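Local coordinates for protein cysteine desulfurase (Thermococcus onnurineus, PDB 5B89) that probably catalyses the pyridoxal-phosphate-dependent release of sulfur from L-cysteine, handing it to a sulfur carrier and leaving L-alanine, at residues B[130-135]-B[179-184]; B[187-192]-B[340-345]; B[314-319]-B[393-398]. All blocks are in the same frame, centred on the assembly; numbering follows the deposited sequence.

In the fold
The three contacts run outward from the cofactor: contact 2 touches both of its neighbours, while contacts 1 and 3 do not meet. Contact 1 is buried among the loops at the ends of parallel strands of the seven-stranded sheet and works through a carboxylate, an amide and a water beside pyridoxal phosphate. Contact 2 is partly exposed; a backbone bridge joins the loop from strand 177-181 to the lead-in of strand 346-349, with a salt bridge at its more exposed end. Contact 3, buried again, packs helix 309-329 on the loop that follows strand 389-393 of the four-stranded sheet, joining CH-pi and leucine packing to one amide hydrogen bond. G345 O meets F394 N, linking contacts 2 and 3.

Contact 1 of 3, residues B[130-135]-B[179-184]; sequences TPYEHH and AVQHVS. With PLP (pyridoxal-5'-phosphate), chain G.
E133 reaches across to Q181 where two neighbouring parallel strands of the seven-stranded sheet end, the usual place for the cofactor in fold-type-I pyridoxal-phosphate enzymes. Residues 130-133 form a type I turn after strand 126-129, and T130 OG1 accepts from Y132 N at 3.0 Å, an ST turn. The E133 chain leaves its backbone pointing away from 179-184, but bends at CG (chi2 -61°) and brings the carboxylate back over the strand end. There OE2 takes two donors: Q181 N, at 3.1 Å, comes to its syn lone pair with an N-H...OE2 angle of 143°, and T130 OG1, at 2.6 Å, comes on the anti side. T130 thus fixes the rotation of the carboxylate that receives the strand's last amide. OE1 lies close to D137 of the same chain, whose carboxylate would probably disfavour a second full charge, an effect the two donors on OE2 would partly offset. The Q181 side chain runs past that of E133 in the opposite direction, its CB 3.5 Å from E133 OE1. Its CG sits between the backbone N and the carbonyl carbon (chi1 69°) and the chain then stretches out, which lays its end beside Y132 CB and the Y132 carbonyl. Apolar contact is slight: T130 CG2 meets V180 CG1 at 3.9 Å, crossing at about a right angle. One water spans the far end, donating to Y132 O and accepting from S184 OG, 2.7 Å from each; the same hydroxyl receives L187 N. Beyond the turn H134, a cofactor-binding residue that also touches the bound alanine, lays its imidazole over one face of the pyridine, CD2 standing 3.6 Å from PLP C6.

Contact 2 of 3, residues B[187-192]-B[340-345]; sequences LGVIHE and LKKHAG
The H343 imidazole packs obliquely against the carbonyls of L187 and G188, its carbon CE1 3.6 Å from L187 O. In the plane of the ring, H343 ND1 donates to A344 O at 3.1 Å and so fixes the rotation of the ring. The other flat group, the E192 carboxylate, is approached from above its plane: K342 NZ lies 2.9 Å from E192 OE2, a salt bridge with the ammonium 48° out of that plane. Between them the backbones form a single antiparallel beta bridge at V189 and H343, a non-hydrogen-bonded pair framed by two bonds. A344 N gives a nearly straight bond to G188 O (2.8 Å), in the carbonyl plane; I190 N reaches K342 O (2.9 Å) from above that carbonyl's plane. H343 CA and V189 CA add CA-H...O contacts to G188 O and K342 O respectively. G188 has a positive phi (74°), where a side chain would press on the L187 carbonyl and on H343 CE1. I190 spreads over the bridge, CG1 against A344 CB and CD1 near H343 C. K342 runs alongside V189 and bends at CD (chi3 62°), which turns its ammonium toward E192, at the N-cap position of helix 193-203. On the way the K342 chain skims the loop backbone, CE 3.3 Å from I190 O.

Contact 3 of 3, residues B[314-319]-B[393-398]; sequences RQEHKL and SFHVYN
Q315 and N398 supply the polar bond between helix 309-329 and the type I turn 395-398: Q315 NE2 donates to N398 O at 2.8 Å, lying in the carbonyl plane with the oxygen also in the plane of the amide. Bending at CG (chi2 71°) swings the amide there, and Q315 CG passes 3.7 Å from the buried V396 O, which has no polar partner. Shortening Q315 to an alanine would probably leave N398 O without this donor and open a gap beside V396 O. Within the turn, N398 OD1 accepts from H395 N, a side-chain bond that closes the turn onto its first residue. The E316 carboxylate lies against H395, OE1 3.6 Å from H395 CD2 and the two planes nearly perpendicular, but E316 OE1 hydrogen-bonds to H217 ND1. Apolar packing centres on L319, whose CB sits over the F394 ring in a CH-pi contact, 4.0 Å from the centroid and 13° off the normal; its CD1 touches both F394 CB and N398 CB. In the fold, L319 also rests on L400 and V403 of helix 400-415, and F394, just past strand 389-393, packs on V320 and T323 of helix 309-329 and meets F40, just past strand 38-39, edge-to-face.

Contact 1 of 3, residues B[130-135]-B[179-184]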
loop_
_atom_site.group_PDB
_atom_site.type_symbol
_atom_site.label_atom_id
_atom_site.label_comp_id
_atom_site.label_asym_id
_atom_site.label_seq_id
_atom_site.Cartn_x
_atom_site.Cartn_y
_atom_site.Cartn_z
ATOM N N THR B 130 3.605 -9.262 24.419
ATOM C CA THR B 130 4.300 -8.447 25.445
ATOM C C THR B 130 3.384 -7.317 25.880
ATOM O O THR B 130 2.537 -6.884 25.150
ATOM C CB THR B 130 5.677 -7.909 24.991
ATOM O OG1 THR B 130 5.494 -6.683 24.251
ATOM C CG2 THR B 130 6.455 -8.833 24.222
ATOM N N PRO B 131 3.717 -6.679 26.984
ATOM C CA PRO B 131 2.950 -5.526 27.382
ATOM C C PRO B 131 3.487 -4.272 26.781
ATOM O O PRO B 131 3.024 -3.249 27.159
ATOM C CB PRO B 131 3.181 -5.432 28.878
ATOM C CG PRO B 131 4.469 -6.086 29.099
ATOM C CD PRO B 131 4.653 -7.111 28.018
ATOM N N TYR B 132 4.436 -4.344 25.885
ATOM C CA TYR B 132 5.027 -3.144 25.349
ATOM C C TYR B 132 4.765 -2.920 23.885
ATOM O O TYR B 132 5.395 -2.098 23.265
ATOM C CB TYR B 132 6.543 -3.190 25.546
ATOM C CG TYR B 132 7.071 -3.699 26.867
ATOM C CD1 TYR B 132 7.047 -2.921 27.987
ATOM C CD2 TYR B 132 7.665 -4.893 26.951
ATOM C CE1 TYR B 132 7.560 -3.366 29.184
ATOM C CE2 TYR B 132 8.178 -5.343 28.127
ATOM C CZ TYR B 132 8.108 -4.571 29.251
ATOM O OH TYR B 132 8.609 -5.052 30.402
ATOM N N GLU B 133 3.836 -3.677 23.357
ATOM C CA GLU B 133 3.565 -3.596 21.961
ATOM C C GLU B 133 3.031 -2.272 21.409
ATOM O O GLU B 133 2.275 -1.631 22.032
ATOM C CB GLU B 133 2.590 -4.704 21.585
ATOM C CG GLU B 133 3.068 -6.126 21.860
ATOM C CD GLU B 133 4.335 -6.531 21.098
ATOM O OE1 GLU B 133 4.385 -6.283 19.897
ATOM O OE2 GLU B 133 5.237 -7.070 21.721
ATOM N N HIS B 134 3.464 -1.937 20.202
ATOM C CA HIS B 134 2.935 -0.821 19.455
ATOM C C HIS B 134 1.485 -1.257 19.152
ATOM O O HIS B 134 1.223 -2.423 19.075
ATOM C CB HIS B 134 3.761 -0.675 18.169
ATOM C CG HIS B 134 3.215 0.269 17.155
ATOM N ND1 HIS B 134 3.799 1.477 16.871
ATOM C CD2 HIS B 134 2.202 0.135 16.289
ATOM C CE1 HIS B 134 3.134 2.060 15.898
ATOM N NE2 HIS B 134 2.161 1.268 15.531
ATOM N N HIS B 135 0.594 -0.309 18.966
ATOM C CA HIS B 135 -0.828 -0.584 18.753
ATOM C C HIS B 135 -1.047 -1.518 17.566
ATOM O O HIS B 135 -2.047 -2.304 17.568
ATOM C CB HIS B 135 -1.602 0.670 18.586
ATOM C CG HIS B 135 -1.545 1.567 19.809
ATOM N ND1 HIS B 135 -1.671 2.937 19.734
ATOM C CD2 HIS B 135 -1.272 1.265 21.089
ATOM C CE1 HIS B 135 -1.546 3.447 20.971
ATOM N NE2 HIS B 135 -1.241 2.467 21.794
ATOM N N ALA B 179 2.855 -13.433 19.683
ATOM C CA ALA B 179 3.236 -12.300 18.868
ATOM C C ALA B 179 4.105 -11.360 19.674
ATOM O O ALA B 179 3.708 -10.903 20.689
ATOM C CB ALA B 179 2.016 -11.573 18.365
ATOM N N VAL B 180 5.292 -11.075 19.180
ATOM C CA VAL B 180 6.173 -10.165 19.902
ATOM C C VAL B 180 6.916 -9.206 18.983
ATOM O O VAL B 180 7.202 -9.487 17.859
ATOM C CB VAL B 180 7.215 -10.901 20.749
ATOM C CG1 VAL B 180 6.533 -11.876 21.723
ATOM C CG2 VAL B 180 8.175 -11.625 19.861
ATOM N N GLN B 181 7.255 -8.066 19.555
ATOM C CA GLN B 181 8.028 -7.111 18.844
ATOM C C GLN B 181 9.486 -7.481 19.068
ATOM O O GLN B 181 9.839 -7.946 20.054
ATOM C CB GLN B 181 7.770 -5.706 19.375
ATOM C CG GLN B 181 8.311 -5.502 20.746
ATOM C CD GLN B 181 7.819 -4.257 21.455
ATOM O OE1 GLN B 181 7.043 -3.492 20.949
ATOM N NE2 GLN B 181 8.313 -4.073 22.630
ATOM N N HIS B 182 10.315 -7.281 18.079
ATOM C CA HIS B 182 11.716 -7.460 18.225
ATOM C C HIS B 182 12.343 -6.349 19.053
ATOM O O HIS B 182 13.188 -6.585 19.966
ATOM C CB HIS B 182 12.358 -7.568 16.843
ATOM C CG HIS B 182 13.721 -8.035 16.780
ATOM N ND1 HIS B 182 14.341 -8.318 15.566
ATOM C CD2 HIS B 182 14.673 -8.269 17.727
ATOM C CE1 HIS B 182 15.569 -8.728 15.763
ATOM N NE2 HIS B 182 15.792 -8.706 17.067
ATOM N N VAL B 183 12.022 -5.124 18.717
ATOM C CA VAL B 183 12.443 -3.888 19.414
ATOM C C VAL B 183 11.264 -3.027 19.668
ATOM O O VAL B 183 10.442 -2.790 18.834
ATOM C CB VAL B 183 13.425 -3.118 18.477
ATOM C CG1 VAL B 183 13.859 -1.734 19.092
ATOM C CG2 VAL B 183 14.654 -3.948 18.163
ATOM N N SER B 184 11.169 -2.465 20.901
ATOM C CA SER B 184 10.200 -1.507 21.277
ATOM C C SER B 184 10.462 -0.102 20.689
ATOM O O SER B 184 11.549 0.396 20.920
ATOM C CB SER B 184 10.183 -1.369 22.783
ATOM O OG SER B 184 9.337 -0.268 23.150
HETATM N N1 PLP G . 5.570 -1.860 15.209
HETATM C C2 PLP G . 6.674 -1.209 15.667
HETATM C C2A PLP G . 7.548 -1.815 16.744
HETATM C C3 PLP G . 6.928 0.062 15.121
HETATM O O3 PLP G . 8.018 0.752 15.539
HETATM C C4 PLP G . 6.104 0.574 14.086
HETATM C C4A PLP G . 6.409 2.032 13.559
HETATM C C5 PLP G . 5.026 -0.226 13.625
HETATM C C6 PLP G . 4.744 -1.443 14.205
HETATM C C5A PLP G . 4.112 0.344 12.544
HETATM O O4P PLP G . 4.866 0.459 11.299
HETATM P P PLP G . 4.040 1.112 10.164
HETATM O O1P PLP G . 4.993 1.209 9.072
HETATM O O2P PLP G . 3.622 2.483 10.699
HETATM O O3P PLP G . 2.867 0.285 9.914
HETATM O O HOH W 1 6.827 -0.084 22.205
#

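Contact 2 of 3, residues B[187-192]-B[340-345]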
loop_
_atom_site.group_PDB
_atom_site.type_symbol
_atom_site.label_atom_id
_atom_site.label_comp_id
_atom_site.label_asym_id
_atom_site.label_seq_id
_atom_site.Cartn_x
_atom_site.Cartn_y
_atom_site.Cartn_z
ATOM N N LEU B 187 10.499 2.310 24.155
ATOM C CA LEU B 187 11.571 2.066 25.050
ATOM C C LEU B 187 12.929 1.716 24.507
ATOM O O LEU B 187 13.957 1.928 25.150
ATOM C CB LEU B 187 11.243 0.888 26.026
ATOM C CG LEU B 187 9.987 1.116 26.824
ATOM C CD1 LEU B 187 9.552 -0.160 27.547
ATOM C CD2 LEU B 187 10.291 2.178 27.900
ATOM N N GLY B 188 13.001 1.220 23.262
ATOM C CA GLY B 188 14.241 0.752 22.703
ATOM C C GLY B 188 14.794 -0.573 23.189
ATOM O O GLY B 188 15.835 -1.010 22.774
ATOM N N VAL B 189 13.993 -1.257 23.985
ATOM C CA VAL B 189 14.406 -2.594 24.377
ATOM C C VAL B 189 14.511 -3.576 23.189
ATOM O O VAL B 189 13.559 -3.567 22.355
ATOM C CB VAL B 189 13.503 -3.224 25.493
ATOM C CG1 VAL B 189 12.038 -3.167 25.202
ATOM C CG2 VAL B 189 14.021 -4.578 25.888
ATOM N N ILE B 190 15.590 -4.312 23.156
ATOM C CA ILE B 190 15.748 -5.446 22.227
ATOM C C ILE B 190 15.345 -6.680 22.960
ATOM O O ILE B 190 16.104 -7.117 23.806
ATOM C CB ILE B 190 17.166 -5.560 21.641
ATOM C CG1 ILE B 190 17.682 -4.166 21.048
ATOM C CG2 ILE B 190 17.215 -6.654 20.538
ATOM C CD1 ILE B 190 19.100 -4.186 20.695
ATOM N N HIS B 191 14.236 -7.292 22.618
ATOM C CA HIS B 191 13.857 -8.532 23.275
ATOM C C HIS B 191 14.641 -9.740 22.801
ATOM O O HIS B 191 15.222 -9.733 21.771
ATOM C CB HIS B 191 12.381 -8.766 23.066
ATOM C CG HIS B 191 11.517 -7.758 23.736
ATOM N ND1 HIS B 191 10.551 -7.037 23.082
ATOM C CD2 HIS B 191 11.505 -7.319 25.004
ATOM C CE1 HIS B 191 9.959 -6.227 23.925
ATOM N NE2 HIS B 191 10.523 -6.386 25.096
ATOM N N GLU B 192 14.655 -10.771 23.640
ATOM C CA GLU B 192 15.340 -12.015 23.346
ATOM C C GLU B 192 14.482 -12.842 22.428
ATOM O O GLU B 192 14.014 -13.864 22.775
ATOM C CB GLU B 192 15.643 -12.761 24.648
ATOM C CG GLU B 192 16.365 -11.864 25.650
ATOM C CD GLU B 192 15.437 -11.027 26.578
ATOM O OE1 GLU B 192 14.252 -10.765 26.305
ATOM O OE2 GLU B 192 15.966 -10.602 27.610
ATOM N N LEU B 340 23.187 -1.521 27.736
ATOM C CA LEU B 340 23.095 -1.021 26.370
ATOM C C LEU B 340 23.220 -2.093 25.385
ATOM O O LEU B 340 22.893 -1.852 24.216
ATOM C CB LEU B 340 24.076 0.159 26.080
ATOM C CG LEU B 340 23.800 1.350 27.027
ATOM C CD1 LEU B 340 24.766 2.477 26.649
ATOM C CD2 LEU B 340 22.399 1.866 27.092
ATOM N N LYS B 341 23.707 -3.319 25.681
ATOM C CA LYS B 341 23.660 -4.403 24.684
ATOM C C LYS B 341 22.220 -4.810 24.334
ATOM O O LYS B 341 22.063 -5.463 23.269
ATOM C CB LYS B 341 24.425 -5.629 25.249
ATOM C CG LYS B 341 25.950 -5.399 25.319
ATOM C CD LYS B 341 26.776 -6.609 25.367
ATOM C CE LYS B 341 28.247 -6.208 25.536
ATOM N NZ LYS B 341 28.915 -5.495 24.381
ATOM N N LYS B 342 21.266 -4.467 25.176
ATOM C CA LYS B 342 19.851 -4.751 24.959
ATOM C C LYS B 342 19.039 -3.456 24.621
ATOM O O LYS B 342 17.801 -3.420 24.781
ATOM C CB LYS B 342 19.211 -5.349 26.327
ATOM C CG LYS B 342 19.492 -6.796 26.666
ATOM C CD LYS B 342 18.354 -7.214 27.604
ATOM C CE LYS B 342 16.898 -7.176 27.019
ATOM N NZ LYS B 342 15.854 -7.723 27.944
ATOM N N HIS B 343 19.724 -2.361 24.222
ATOM C CA HIS B 343 19.079 -1.092 23.966
ATOM C C HIS B 343 19.404 -0.667 22.526
ATOM O O HIS B 343 20.564 -0.466 22.140
ATOM C CB HIS B 343 19.662 -0.025 24.939
ATOM C CG HIS B 343 18.765 1.125 25.209
ATOM N ND1 HIS B 343 18.206 1.981 24.243
ATOM C CD2 HIS B 343 18.241 1.578 26.387
ATOM C CE1 HIS B 343 17.432 2.895 24.831
ATOM N NE2 HIS B 343 17.419 2.632 26.118
ATOM N N ALA B 344 18.357 -0.535 21.745
ATOM C CA ALA B 344 18.501 -0.158 20.372
ATOM C C ALA B 344 18.723 1.332 20.225
ATOM O O ALA B 344 18.882 1.990 21.172
ATOM C CB ALA B 344 17.291 -0.602 19.600
ATOM N N GLY B 345 18.751 1.815 18.999
ATOM C CA GLY B 345 19.015 3.215 18.735
ATOM C C GLY B 345 17.872 4.145 18.960
ATOM O O GLY B 345 17.502 4.872 18.110
#

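Contact 3 of 3, residues B[314-319]-B[393-398]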
loop_
_atom_site.group_PDB
_atom_site.type_symbol
_atom_site.label_atom_id
_atom_site.label_comp_id
_atom_site.label_asym_id
_atom_site.label_seq_id
_atom_site.Cartn_x
_atom_site.Cartn_y
_atom_site.Cartn_z
ATOM N N ARG B 314 26.902 -0.844 15.385
ATOM C CA ARG B 314 28.036 -0.223 16.127
ATOM C C ARG B 314 27.927 1.287 16.216
ATOM O O ARG B 314 28.106 1.887 17.305
ATOM C CB ARG B 314 29.345 -0.650 15.535
ATOM C CG ARG B 314 29.524 -2.126 15.928
ATOM C CD ARG B 314 30.924 -2.711 15.676
ATOM N NE ARG B 314 31.289 -2.874 14.251
ATOM C CZ ARG B 314 30.912 -3.888 13.481
ATOM N NH1 ARG B 314 30.186 -4.923 13.974
ATOM N NH2 ARG B 314 31.323 -3.891 12.205
ATOM N N GLN B 315 27.568 1.943 15.092
ATOM C CA GLN B 315 27.419 3.337 15.126
ATOM C C GLN B 315 26.330 3.770 16.047
ATOM O O GLN B 315 26.385 4.690 16.802
ATOM C CB GLN B 315 27.223 3.897 13.689
ATOM C CG GLN B 315 26.950 5.375 13.609
ATOM C CD GLN B 315 28.134 6.304 13.937
ATOM O OE1 GLN B 315 29.224 5.791 14.296
ATOM N NE2 GLN B 315 27.909 7.553 13.923
ATOM N N GLU B 316 25.160 3.087 15.936
ATOM C CA GLU B 316 24.034 3.387 16.790
ATOM C C GLU B 316 24.351 3.230 18.281
ATOM O O GLU B 316 23.888 4.075 19.052
ATOM C CB GLU B 316 22.776 2.571 16.341
ATOM C CG GLU B 316 22.219 3.077 14.975
ATOM C CD GLU B 316 20.945 2.400 14.588
ATOM O OE1 GLU B 316 20.608 2.353 13.423
ATOM O OE2 GLU B 316 20.205 1.983 15.449
ATOM N N HIS B 317 25.099 2.202 18.618
ATOM C CA HIS B 317 25.444 2.003 19.992
ATOM C C HIS B 317 26.278 3.186 20.517
ATOM O O HIS B 317 26.072 3.603 21.565
ATOM C CB HIS B 317 26.228 0.718 20.115
ATOM C CG HIS B 317 26.813 0.552 21.459
ATOM N ND1 HIS B 317 28.151 0.695 21.717
ATOM C CD2 HIS B 317 26.211 0.395 22.641
ATOM C CE1 HIS B 317 28.346 0.581 23.011
ATOM N NE2 HIS B 317 27.192 0.399 23.592
ATOM N N LYS B 318 27.202 3.669 19.716
ATOM C CA LYS B 318 28.018 4.809 20.132
ATOM C C LYS B 318 27.143 5.999 20.403
ATOM O O LYS B 318 27.350 6.718 21.322
ATOM C CB LYS B 318 29.075 5.189 19.086
ATOM C CG LYS B 318 30.185 4.202 18.833
ATOM C CD LYS B 318 31.135 4.694 17.765
ATOM C CE LYS B 318 32.047 3.605 17.277
ATOM N NZ LYS B 318 32.922 3.966 16.127
ATOM N N LEU B 319 26.158 6.208 19.542
ATOM C CA LEU B 319 25.268 7.317 19.762
ATOM C C LEU B 319 24.406 7.240 20.989
ATOM O O LEU B 319 24.263 8.124 21.771
ATOM C CB LEU B 319 24.380 7.544 18.465
ATOM C CG LEU B 319 25.097 7.679 17.174
ATOM C CD1 LEU B 319 24.083 7.609 16.004
ATOM C CD2 LEU B 319 25.833 9.040 17.133
ATOM N N SER B 393 15.883 9.119 18.177
ATOM C CA SER B 393 16.165 7.834 17.594
ATOM C C SER B 393 17.069 8.030 16.400
ATOM O O SER B 393 16.984 8.990 15.688
ATOM C CB SER B 393 14.890 7.115 17.213
ATOM O OG SER B 393 14.144 7.905 16.407
ATOM N N PHE B 394 17.935 7.062 16.229
ATOM C CA PHE B 394 19.023 7.128 15.303
ATOM C C PHE B 394 19.129 6.142 14.160
ATOM O O PHE B 394 18.493 5.145 14.157
ATOM C CB PHE B 394 20.310 6.925 16.132
ATOM C CG PHE B 394 20.418 7.781 17.376
ATOM C CD1 PHE B 394 20.486 9.143 17.308
ATOM C CD2 PHE B 394 20.529 7.181 18.621
ATOM C CE1 PHE B 394 20.605 9.898 18.456
ATOM C CE2 PHE B 394 20.638 7.927 19.759
ATOM C CZ PHE B 394 20.682 9.287 19.676
ATOM N N HIS B 395 20.007 6.493 13.230
ATOM C CA HIS B 395 20.427 5.642 12.151
ATOM C C HIS B 395 21.946 5.872 11.949
ATOM O O HIS B 395 22.516 6.685 12.554
ATOM C CB HIS B 395 19.622 5.745 10.838
ATOM C CG HIS B 395 19.538 4.443 10.111
ATOM N ND1 HIS B 395 18.442 4.019 9.388
ATOM C CD2 HIS B 395 20.439 3.455 10.033
ATOM C CE1 HIS B 395 18.678 2.802 8.934
ATOM N NE2 HIS B 395 19.871 2.441 9.334
ATOM N N VAL B 396 22.513 5.090 11.062
ATOM C CA VAL B 396 23.937 5.086 10.764
ATOM C C VAL B 396 24.504 6.405 10.291
ATOM O O VAL B 396 25.657 6.637 10.426
ATOM C CB VAL B 396 24.307 3.904 9.828
ATOM C CG1 VAL B 396 23.790 4.120 8.428
ATOM C CG2 VAL B 396 25.809 3.635 9.827
ATOM N N TYR B 397 23.653 7.239 9.739
ATOM C CA TYR B 397 24.035 8.560 9.258
ATOM C C TYR B 397 24.092 9.636 10.331
ATOM O O TYR B 397 24.559 10.657 10.093
ATOM C CB TYR B 397 23.156 9.028 8.070
ATOM C CG TYR B 397 21.676 8.811 8.234
ATOM C CD1 TYR B 397 20.930 9.575 9.056
ATOM C CD2 TYR B 397 21.060 7.824 7.541
ATOM C CE1 TYR B 397 19.588 9.360 9.189
ATOM C CE2 TYR B 397 19.729 7.583 7.670
ATOM C CZ TYR B 397 19.014 8.351 8.489
ATOM O OH TYR B 397 17.690 8.042 8.592
ATOM N N ASN B 398 23.573 9.374 11.498
ATOM C CA ASN B 398 23.685 10.235 12.635
ATOM C C ASN B 398 25.096 10.140 13.244
ATOM O O ASN B 398 25.780 9.204 13.108
ATOM C CB ASN B 398 22.615 10.021 13.686
ATOM C CG ASN B 398 21.242 10.316 13.209
ATOM O OD1 ASN B 398 20.374 9.404 13.276
ATOM N ND2 ASN B 398 20.980 11.544 12.725
#